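Local coordinates for glycoside hydrolase family protein (Novosphingobium sp. PP1Y, PDB 6Q2F), which hydrolyses alpha-L-rhamnosides, probably releasing terminal rhamnose from rhamnosylated compounds, at residues A[880-885]-A[918-923]; A[905-910]-A[962-967]. All coordinates share one frame; numbering follows the deposited sequence.

In the fold
Both contacts belong to one curled antiparallel sheet, and their centres lie about 11 Å apart. Interaction 1 pairs strands 881-884 and 915-921; interaction 2 pairs 902-908 and 961-967. The Phe881/Phe921 face of the first is turned to the Tyr905/Leu907 face of the second, as in a beta sandwich. Phe921 CD2 lies 3.4 Å from Tyr905 CG and Phe881 CZ 3.7 Å from Leu907 CD2. Asp880 OD1 also lies 2.7 Å from Tyr905 OH, a probable hydrogen bond. Neither contact supplies a ligand to the sodium ion, which is bound by Asp503, Ser504, Glu583, Glu586 and Glu644; interaction 2 touches the parallel barrel through helix 657-670.

Interaction 1 of 2, residues A[880-885]-A[918-923]; sequences DFTFTG and EAHFRV
Asp880 and Phe881 begin an antiparallel ladder against Phe921 and Arg922 that runs on to Thr884 and Glu918, joining strand 881-884 to strand 915-921 of an antiparallel sheet. Backbone bonds carry it: Thr882 and His920 exchange two, with His920 N to Thr882 O at 2.8 Å, and Thr884 and Glu918 another two. Beyond the last regular pair, Arg922 N donates to Asp880 O at 2.9 Å, where Arg922 centres an inverse gamma turn.

The apolar part lies on the face of Phe881, Ala919 and Phe921. The two phenylalanine side chains lie side by side, pointing the same way, their rings oblique with planes at 45°, Phe881 CD1 meeting Phe921 CE2 at 3.7 Å, while Ala919 CB sits at the edge of the Phe881 ring. On the other face Thr882 CG2 lies 3.6 Å from His920 CB.

The Arg922 chain bends at chi3 (62°), laying its guanidinium over the Asp880 carboxylate with planes only 7° apart. The salt bridge is long, Asp880 OD1 to Arg922 NH2 3.7 Å, and no N-H points at the oxygen. Water joins them instead, receiving from Arg922 NE and donating to Asp880 OD1. Asp880 also hydrogen-bonds Tyr905 and His896; Arg922 NH1 hydrogen-bonds the carbonyl of Ala878 and forms a salt bridge with Asp733. In the His920 ring plane a second water links NE2 to Thr884 OG1; Glu949 holds ND1.

The stacked groups thus probably attract through charge, without a direct hydrogen bond, their directional bonds going to water and neighbouring residues.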
ATOM      1  N   ASP A 880     -28.133   2.542   2.164  1.00 30.28           N
ATOM      2  CA  ASP A 880     -28.013   1.181   1.658  1.00 27.97           C
ATOM      3  C   ASP A 880     -28.035   0.173   2.795  1.00 31.16           C
ATOM      4  O   ASP A 880     -28.769  -0.826   2.741  1.00 32.32           O
ATOM      5  CB  ASP A 880     -26.731   1.038   0.839  1.00 38.48           C
ATOM      6  CG  ASP A 880     -26.733  -0.202  -0.033  1.00 40.71           C
ATOM      7  OD1 ASP A 880     -27.810  -0.820  -0.165  1.00 33.25           O
ATOM      8  OD2 ASP A 880     -25.658  -0.546  -0.596  1.00 37.35           O
ATOM      9  N   PHE A 881     -27.219   0.401   3.827  1.00 31.06           N
ATOM     10  CA  PHE A 881     -27.189  -0.487   4.981  1.00 33.72           C
ATOM     11  C   PHE A 881     -27.105   0.349   6.241  1.00 33.07           C
ATOM     12  O   PHE A 881     -26.268   1.247   6.349  1.00 32.57           O
ATOM     13  CB  PHE A 881     -26.011  -1.474   4.947  1.00 35.88           C
ATOM     14  CG  PHE A 881     -25.843  -2.253   6.238  1.00 30.83           C
ATOM     15  CD1 PHE A 881     -26.727  -3.259   6.578  1.00 31.15           C
ATOM     16  CD2 PHE A 881     -24.828  -1.943   7.118  1.00 29.18           C
ATOM     17  CE1 PHE A 881     -26.597  -3.953   7.774  1.00 31.00           C
ATOM     18  CE2 PHE A 881     -24.682  -2.634   8.306  1.00 27.31           C
ATOM     19  CZ  PHE A 881     -25.567  -3.641   8.636  1.00 27.12           C
ATOM     20  N   THR A 882     -27.971   0.043   7.194  1.00 28.78           N
ATOM     21  CA  THR A 882     -27.899   0.648   8.512  1.00 29.84           C
ATOM     22  C   THR A 882     -28.500  -0.334   9.503  1.00 35.22           C
ATOM     23  O   THR A 882     -29.027  -1.381   9.121  1.00 40.43           O
ATOM     24  CB  THR A 882     -28.618   1.994   8.568  1.00 39.72           C
ATOM     25  OG1 THR A 882     -28.251   2.662   9.781  1.00 50.55           O
ATOM     26  CG2 THR A 882     -30.125   1.774   8.550  1.00 30.84           C
ATOM     27  N   PHE A 883     -28.410   0.003  10.788  1.00 31.88           N
ATOM     28  CA  PHE A 883     -28.801  -0.955  11.813  1.00 33.52           C
ATOM     29  C   PHE A 883     -29.099  -0.251  13.128  1.00 39.19           C
ATOM     30  O   PHE A 883     -28.493   0.776  13.454  1.00 38.41           O
ATOM     31  CB  PHE A 883     -27.707  -2.010  12.033  1.00 32.12           C
ATOM     32  CG  PHE A 883     -26.383  -1.436  12.435  1.00 34.55           C
ATOM     33  CD1 PHE A 883     -26.084  -1.207  13.771  1.00 35.41           C
ATOM     34  CD2 PHE A 883     -25.433  -1.120  11.474  1.00 32.76           C
ATOM     35  CE1 PHE A 883     -24.860  -0.681  14.144  1.00 33.63           C
ATOM     36  CE2 PHE A 883     -24.195  -0.585  11.839  1.00 29.04           C
ATOM     37  CZ  PHE A 883     -23.911  -0.369  13.178  1.00 34.37           C
ATOM     38  N   THR A 884     -30.028  -0.834  13.887  1.00 44.09           N
ATOM     39  CA  THR A 884     -30.338  -0.400  15.240  1.00 43.76           C
ATOM     40  C   THR A 884     -30.090  -1.551  16.205  1.00 42.31           C
ATOM     41  O   THR A 884     -29.971  -2.708  15.796  1.00 38.75           O
ATOM     42  CB  THR A 884     -31.792   0.077  15.369  1.00 43.59           C
ATOM     43  OG1 THR A 884     -32.679  -1.025  15.170  1.00 44.55           O
ATOM     44  CG2 THR A 884     -32.094   1.137  14.316  1.00 38.32           C
ATOM     45  N   GLY A 885     -30.034  -1.218  17.493  1.00 43.32           N
ATOM     46  CA  GLY A 885     -29.924  -2.203  18.554  1.00 37.27           C
ATOM     47  C   GLY A 885     -28.524  -2.504  19.049  1.00 46.94           C
ATOM     48  O   GLY A 885     -28.363  -3.411  19.864  1.00 46.42           O
ATOM     49  N   GLU A 918     -31.119  -4.955  14.562  1.00 43.41           N
ATOM     50  CA  GLU A 918     -32.072  -4.999  13.465  1.00 38.74           C
ATOM     51  C   GLU A 918     -31.379  -4.361  12.273  1.00 38.52           C
ATOM     52  O   GLU A 918     -31.021  -3.177  12.320  1.00 33.83           O
ATOM     53  CB  GLU A 918     -33.382  -4.282  13.808  1.00 39.01           C
ATOM     54  CG  GLU A 918     -34.245  -5.015  14.845  1.00 47.68           C
ATOM     55  CD  GLU A 918     -35.715  -5.099  14.443  1.00 63.81           C
ATOM     56  OE1 GLU A 918     -36.345  -4.042  14.198  1.00 62.97           O
ATOM     57  OE2 GLU A 918     -36.233  -6.232  14.355  1.00 72.41           O
ATOM     58  N   ALA A 919     -31.152  -5.153  11.231  1.00 37.94           N
ATOM     59  CA  ALA A 919     -30.370  -4.723  10.078  1.00 39.85           C
ATOM     60  C   ALA A 919     -31.314  -4.291   8.963  1.00 41.57           C
ATOM     61  O   ALA A 919     -32.262  -5.018   8.638  1.00 41.78           O
ATOM     62  CB  ALA A 919     -29.450  -5.842   9.591  1.00 30.62           C
ATOM     63  N   HIS A 920     -31.056  -3.106   8.393  1.00 32.45           N
ATOM     64  CA  HIS A 920     -31.890  -2.490   7.357  1.00 35.13           C
ATOM     65  C   HIS A 920     -31.133  -2.498   6.042  1.00 27.63           C
ATOM     66  O   HIS A 920     -30.059  -1.901   5.946  1.00 33.08           O
ATOM     67  CB  HIS A 920     -32.262  -1.044   7.708  1.00 35.69           C
ATOM     68  CG  HIS A 920     -33.127  -0.916   8.926  1.00 37.92           C
ATOM     69  ND1 HIS A 920     -34.370  -0.317   8.898  1.00 32.59           N
ATOM     70  CD2 HIS A 920     -32.928  -1.316  10.205  1.00 30.50           C
ATOM     71  CE1 HIS A 920     -34.903  -0.364  10.106  1.00 38.19           C
ATOM     72  NE2 HIS A 920     -34.043  -0.948  10.921  1.00 34.25           N
ATOM     73  N   PHE A 921     -31.697  -3.155   5.032  1.00 29.58           N
ATOM     74  CA  PHE A 921     -31.082  -3.239   3.717  1.00 29.85           C
ATOM     75  C   PHE A 921     -31.994  -2.555   2.710  1.00 35.41           C
ATOM     76  O   PHE A 921     -33.225  -2.724   2.757  1.00 33.22           O
ATOM     77  CB  PHE A 921     -30.831  -4.690   3.305  1.00 24.16           C
ATOM     78  CG  PHE A 921     -30.052  -5.479   4.315  1.00 30.67           C
ATOM     79  CD1 PHE A 921     -30.690  -6.057   5.395  1.00 30.94           C
ATOM     80  CD2 PHE A 921     -28.681  -5.643   4.186  1.00 29.82           C
ATOM     81  CE1 PHE A 921     -29.979  -6.784   6.324  1.00 31.82           C
ATOM     82  CE2 PHE A 921     -27.962  -6.367   5.110  1.00 26.75           C
ATOM     83  CZ  PHE A 921     -28.613  -6.935   6.188  1.00 28.61           C
ATOM     84  N   ARG A 922     -31.390  -1.769   1.813  1.00 33.72           N
ATOM     85  CA  ARG A 922     -32.140  -1.094   0.755  1.00 30.93           C
ATOM     86  C   ARG A 922     -32.408  -2.097  -0.367  1.00 27.97           C
ATOM     87  O   ARG A 922     -31.811  -2.071  -1.443  1.00 28.35           O
ATOM     88  CB  ARG A 922     -31.380   0.125   0.250  1.00 31.19           C
ATOM     89  CG  ARG A 922     -32.163   0.990  -0.755  1.00 29.08           C
ATOM     90  CD  ARG A 922     -31.282   2.140  -1.269  1.00 31.51           C
ATOM     91  NE  ARG A 922     -30.099   1.652  -1.976  1.00 34.79           N
ATOM     92  CZ  ARG A 922     -28.937   2.299  -2.047  1.00 28.96           C
ATOM     93  NH1 ARG A 922     -28.770   3.455  -1.419  1.00 25.92           N
ATOM     94  NH2 ARG A 922     -27.932   1.775  -2.732  1.00 26.11           N
ATOM     95  N   VAL A 923     -33.314  -3.032  -0.083  1.00 27.10           N
ATOM     96  CA  VAL A 923     -33.684  -4.056  -1.052  1.00 26.82           C
ATOM     97  C   VAL A 923     -35.077  -4.540  -0.696  1.00 36.56           C
ATOM     98  O   VAL A 923     -35.525  -4.434   0.445  1.00 37.34           O
ATOM     99  CB  VAL A 923     -32.687  -5.242  -1.097  1.00 30.33           C
ATOM    100  CG1 VAL A 923     -32.638  -5.939   0.257  1.00 33.42           C
ATOM    101  CG2 VAL A 923     -33.061  -6.259  -2.183  1.00 27.96           C
TER
HETATM  102  O   HOH W   1     -29.445  -0.989  -2.511  1.00 39.71           O
HETATM  103  O   HOH W   2     -34.878  -1.114  13.621  1.00 47.33           O

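Interaction 2 of 2, residues A[905-910]-A[962-967]; sequences YYLVNQ and VFVVFR
Tyr906 lays its CD1 atom over one face of the Phe963 ring, offset toward the rim. The closest atoms are Tyr906 CD1 and Phe963 CZ at 3.3 Å, a tight fit, and the oblique rings have centroids 4.6 Å apart and planes inclined by 35°. Phe963 keeps CG beside its backbone N, anti to the carbonyl carbon (chi1 -67°), which tilts its ring toward Tyr906. On this face the sheet packs against helices 657-670 and 712-726: the latter meets both rings, and the former adds Asp665 and Phe668 beside Tyr906. Replacing Phe963 by an alanine is likely to open a gap beside helix 712-726 and take away the ring face on which Tyr906 CD1 rests.

The other face carries Tyr905, Leu907 and Val964. Tyr905 CD1 reaches Phe966 CE1 at 3.7 Å, their rings oblique and steeply inclined at 80°; Leu907 CD1 lies against Val964 CG2 at 4.1 Å. The Tyr905 ring is also stacked on His896, while its hydroxyl bonds to Asp880.

Two pairs of hydrogen bonds join the antiparallel backbones. Tyr905 and Val964 exchange one pair, Val964 N to Tyr905 O at 2.8 Å. Leu907 and Val962 exchange the other, Leu907 N donating to Val962 O at 3.0 Å. With all seven touching residues buried, aromatic and aliphatic contacts dominate the side-chain chemistry; these four bonds link the strands, while the Tyr906 and Phe963 backbones bond outward to Val895 and Trp931.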
ATOM      1  N   TYR A 905     -25.078  -8.817   0.698  1.00 24.90           N
ATOM      2  CA  TYR A 905     -24.459  -7.926   1.670  1.00 23.43           C
ATOM      3  C   TYR A 905     -23.485  -8.711   2.521  1.00 31.89           C
ATOM      4  O   TYR A 905     -23.789  -9.818   2.965  1.00 32.93           O
ATOM      5  CB  TYR A 905     -25.498  -7.244   2.564  1.00 24.65           C
ATOM      6  CG  TYR A 905     -26.306  -6.192   1.864  1.00 31.29           C
ATOM      7  CD1 TYR A 905     -27.414  -6.550   1.105  1.00 33.11           C
ATOM      8  CD2 TYR A 905     -25.982  -4.845   1.965  1.00 25.52           C
ATOM      9  CE1 TYR A 905     -28.185  -5.603   0.455  1.00 32.53           C
ATOM     10  CE2 TYR A 905     -26.755  -3.881   1.305  1.00 28.92           C
ATOM     11  CZ  TYR A 905     -27.858  -4.276   0.561  1.00 28.40           C
ATOM     12  OH  TYR A 905     -28.645  -3.359  -0.091  1.00 33.78           O
ATOM     13  N   TYR A 906     -22.301  -8.147   2.709  1.00 29.57           N
ATOM     14  CA  TYR A 906     -21.286  -8.704   3.588  1.00 26.18           C
ATOM     15  C   TYR A 906     -21.182  -7.794   4.792  1.00 27.76           C
ATOM     16  O   TYR A 906     -20.965  -6.596   4.628  1.00 31.56           O
ATOM     17  CB  TYR A 906     -19.937  -8.790   2.870  1.00 25.48           C
ATOM     18  CG  TYR A 906     -18.807  -9.380   3.689  1.00 27.62           C
ATOM     19  CD1 TYR A 906     -18.874 -10.678   4.182  1.00 31.91           C
ATOM     20  CD2 TYR A 906     -17.666  -8.646   3.953  1.00 24.69           C
ATOM     21  CE1 TYR A 906     -17.820 -11.232   4.915  1.00 28.31           C
ATOM     22  CE2 TYR A 906     -16.618  -9.185   4.681  1.00 26.30           C
ATOM     23  CZ  TYR A 906     -16.691 -10.471   5.146  1.00 24.51           C
ATOM     24  OH  TYR A 906     -15.616 -10.982   5.861  1.00 26.01           O
ATOM     25  N   LEU A 907     -21.322  -8.367   5.990  1.00 25.64           N
ATOM     26  CA  LEU A 907     -21.292  -7.629   7.248  1.00 29.74           C
ATOM     27  C   LEU A 907     -20.193  -8.183   8.152  1.00 33.82           C
ATOM     28  O   LEU A 907     -20.006  -9.405   8.242  1.00 30.79           O
ATOM     29  CB  LEU A 907     -22.630  -7.736   7.989  1.00 29.91           C
ATOM     30  CG  LEU A 907     -23.954  -7.455   7.266  1.00 31.80           C
ATOM     31  CD1 LEU A 907     -25.112  -7.434   8.270  1.00 32.33           C
ATOM     32  CD2 LEU A 907     -23.887  -6.135   6.539  1.00 28.40           C
ATOM     33  N   VAL A 908     -19.492  -7.294   8.860  1.00 31.73           N
ATOM     34  CA  VAL A 908     -18.493  -7.716   9.841  1.00 29.99           C
ATOM     35  C   VAL A 908     -18.721  -6.956  11.134  1.00 35.35           C
ATOM     36  O   VAL A 908     -18.635  -5.723  11.151  1.00 32.00           O
ATOM     37  CB  VAL A 908     -17.059  -7.488   9.358  1.00 28.61           C
ATOM     38  CG1 VAL A 908     -16.076  -8.051  10.421  1.00 29.23           C
ATOM     39  CG2 VAL A 908     -16.862  -8.139   8.006  1.00 24.35           C
ATOM     40  N   ASN A 909     -18.986  -7.688  12.216  1.00 33.99           N
ATOM     41  CA  ASN A 909     -19.067  -7.091  13.546  1.00 33.36           C
ATOM     42  C   ASN A 909     -17.647  -6.900  14.056  1.00 39.18           C
ATOM     43  O   ASN A 909     -17.026  -7.821  14.589  1.00 38.25           O
ATOM     44  CB  ASN A 909     -19.888  -7.960  14.493  1.00 31.18           C
ATOM     45  CG  ASN A 909     -19.726  -7.548  15.938  1.00 38.00           C
ATOM     46  OD1 ASN A 909     -19.536  -6.377  16.239  1.00 35.94           O
ATOM     47  ND2 ASN A 909     -19.807  -8.522  16.852  1.00 40.11           N
ATOM     48  N   GLN A 910     -17.127  -5.683  13.906  1.00 37.08           N
ATOM     49  CA  GLN A 910     -15.754  -5.401  14.311  1.00 39.69           C
ATOM     50  C   GLN A 910     -15.629  -5.155  15.807  1.00 41.82           C
ATOM     51  O   GLN A 910     -15.038  -4.154  16.229  1.00 42.12           O
ATOM     52  CB  GLN A 910     -15.210  -4.196  13.560  1.00 36.82           C
ATOM     53  CG  GLN A 910     -15.051  -4.444  12.095  1.00 40.24           C
ATOM     54  CD  GLN A 910     -14.497  -3.230  11.372  1.00 43.76           C
ATOM     55  OE1 GLN A 910     -14.563  -2.105  11.864  1.00 45.06           O
ATOM     56  NE2 GLN A 910     -13.905  -3.467  10.216  1.00 33.85           N
ATOM     57  N   VAL A 962     -20.604 -12.401   8.052  1.00 30.83           N
ATOM     58  CA  VAL A 962     -21.682 -13.196   7.488  1.00 34.09           C
ATOM     59  C   VAL A 962     -22.195 -12.526   6.230  1.00 30.84           C
ATOM     60  O   VAL A 962     -22.111 -11.307   6.069  1.00 28.50           O
ATOM     61  CB  VAL A 962     -22.817 -13.409   8.517  1.00 39.70           C
ATOM     62  CG1 VAL A 962     -23.648 -12.134   8.684  1.00 34.06           C
ATOM     63  CG2 VAL A 962     -23.683 -14.607   8.130  1.00 33.82           C
ATOM     64  N   PHE A 963     -22.731 -13.338   5.332  1.00 30.15           N
ATOM     65  CA  PHE A 963     -23.350 -12.834   4.126  1.00 29.08           C
ATOM     66  C   PHE A 963     -24.862 -12.879   4.296  1.00 34.24           C
ATOM     67  O   PHE A 963     -25.417 -13.908   4.703  1.00 31.27           O
ATOM     68  CB  PHE A 963     -22.885 -13.656   2.924  1.00 22.71           C
ATOM     69  CG  PHE A 963     -21.420 -13.479   2.604  1.00 28.92           C
ATOM     70  CD1 PHE A 963     -20.452 -14.248   3.241  1.00 25.60           C
ATOM     71  CD2 PHE A 963     -21.017 -12.534   1.674  1.00 28.90           C
ATOM     72  CE1 PHE A 963     -19.097 -14.079   2.951  1.00 27.39           C
ATOM     73  CE2 PHE A 963     -19.666 -12.356   1.364  1.00 23.09           C
ATOM     74  CZ  PHE A 963     -18.705 -13.128   1.998  1.00 30.49           C
ATOM     75  N   VAL A 964     -25.512 -11.750   4.051  1.00 30.11           N
ATOM     76  CA  VAL A 964     -26.969 -11.682   3.992  1.00 28.59           C
ATOM     77  C   VAL A 964     -27.308 -11.604   2.511  1.00 32.48           C
ATOM     78  O   VAL A 964     -26.996 -10.621   1.830  1.00 29.87           O
ATOM     79  CB  VAL A 964     -27.532 -10.504   4.797  1.00 27.14           C
ATOM     80  CG1 VAL A 964     -29.074 -10.600   4.910  1.00 27.93           C
ATOM     81  CG2 VAL A 964     -26.935 -10.501   6.198  1.00 26.15           C
ATOM     82  N   VAL A 965     -27.895 -12.671   1.994  1.00 32.80           N
ATOM     83  CA  VAL A 965     -28.048 -12.887   0.562  1.00 32.85           C
ATOM     84  C   VAL A 965     -29.513 -12.698   0.194  1.00 34.79           C
ATOM     85  O   VAL A 965     -30.398 -13.305   0.810  1.00 32.81           O
ATOM     86  CB  VAL A 965     -27.549 -14.292   0.184  1.00 28.96           C
ATOM     87  CG1 VAL A 965     -27.818 -14.573  -1.274  1.00 27.53           C
ATOM     88  CG2 VAL A 965     -26.065 -14.387   0.494  1.00 24.57           C
ATOM     89  N   PHE A 966     -29.763 -11.864  -0.819  1.00 27.74           N
ATOM     90  CA  PHE A 966     -31.114 -11.538  -1.293  1.00 30.88           C
ATOM     91  C   PHE A 966     -31.241 -11.981  -2.743  1.00 31.79           C
ATOM     92  O   PHE A 966     -31.132 -11.163  -3.659  1.00 30.01           O
ATOM     93  CB  PHE A 966     -31.381 -10.080  -1.180  1.00 27.84           C
ATOM     94  CG  PHE A 966     -31.376  -9.556   0.216  1.00 27.26           C
ATOM     95  CD1 PHE A 966     -30.189  -9.200   0.838  1.00 30.09           C
ATOM     96  CD2 PHE A 966     -32.568  -9.388   0.898  1.00 32.54           C
ATOM     97  CE1 PHE A 966     -30.200  -8.691   2.117  1.00 29.41           C
ATOM     98  CE2 PHE A 966     -32.577  -8.884   2.173  1.00 34.23           C
ATOM     99  CZ  PHE A 966     -31.402  -8.538   2.784  1.00 28.81           C
ATOM    100  N   ARG A 967     -31.507 -13.262  -2.956  1.00 27.06           N
ATOM    101  CA  ARG A 967     -31.589 -13.754  -4.321  1.00 32.19           C
ATOM    102  C   ARG A 967     -32.880 -14.510  -4.585  1.00 33.95           C
ATOM    103  O   ARG A 967     -33.422 -14.440  -5.694  1.00 35.45           O
ATOM    104  CB  ARG A 967     -30.398 -14.654  -4.651  1.00 29.48           C
ATOM    105  CG  ARG A 967     -29.086 -13.898  -4.740  1.00 29.31           C
ATOM    106  CD  ARG A 967     -27.907 -14.868  -4.694  1.00 41.74           C
ATOM    107  NE  ARG A 967     -27.318 -15.077  -6.001  1.00 50.48           N
ATOM    108  CZ  ARG A 967     -27.503 -16.169  -6.719  1.00 42.26           C
ATOM    109  NH1 ARG A 967     -28.258 -17.152  -6.247  1.00 52.25           N
ATOM    110  NH2 ARG A 967     -26.928 -16.279  -7.901  1.00 36.64           N
TER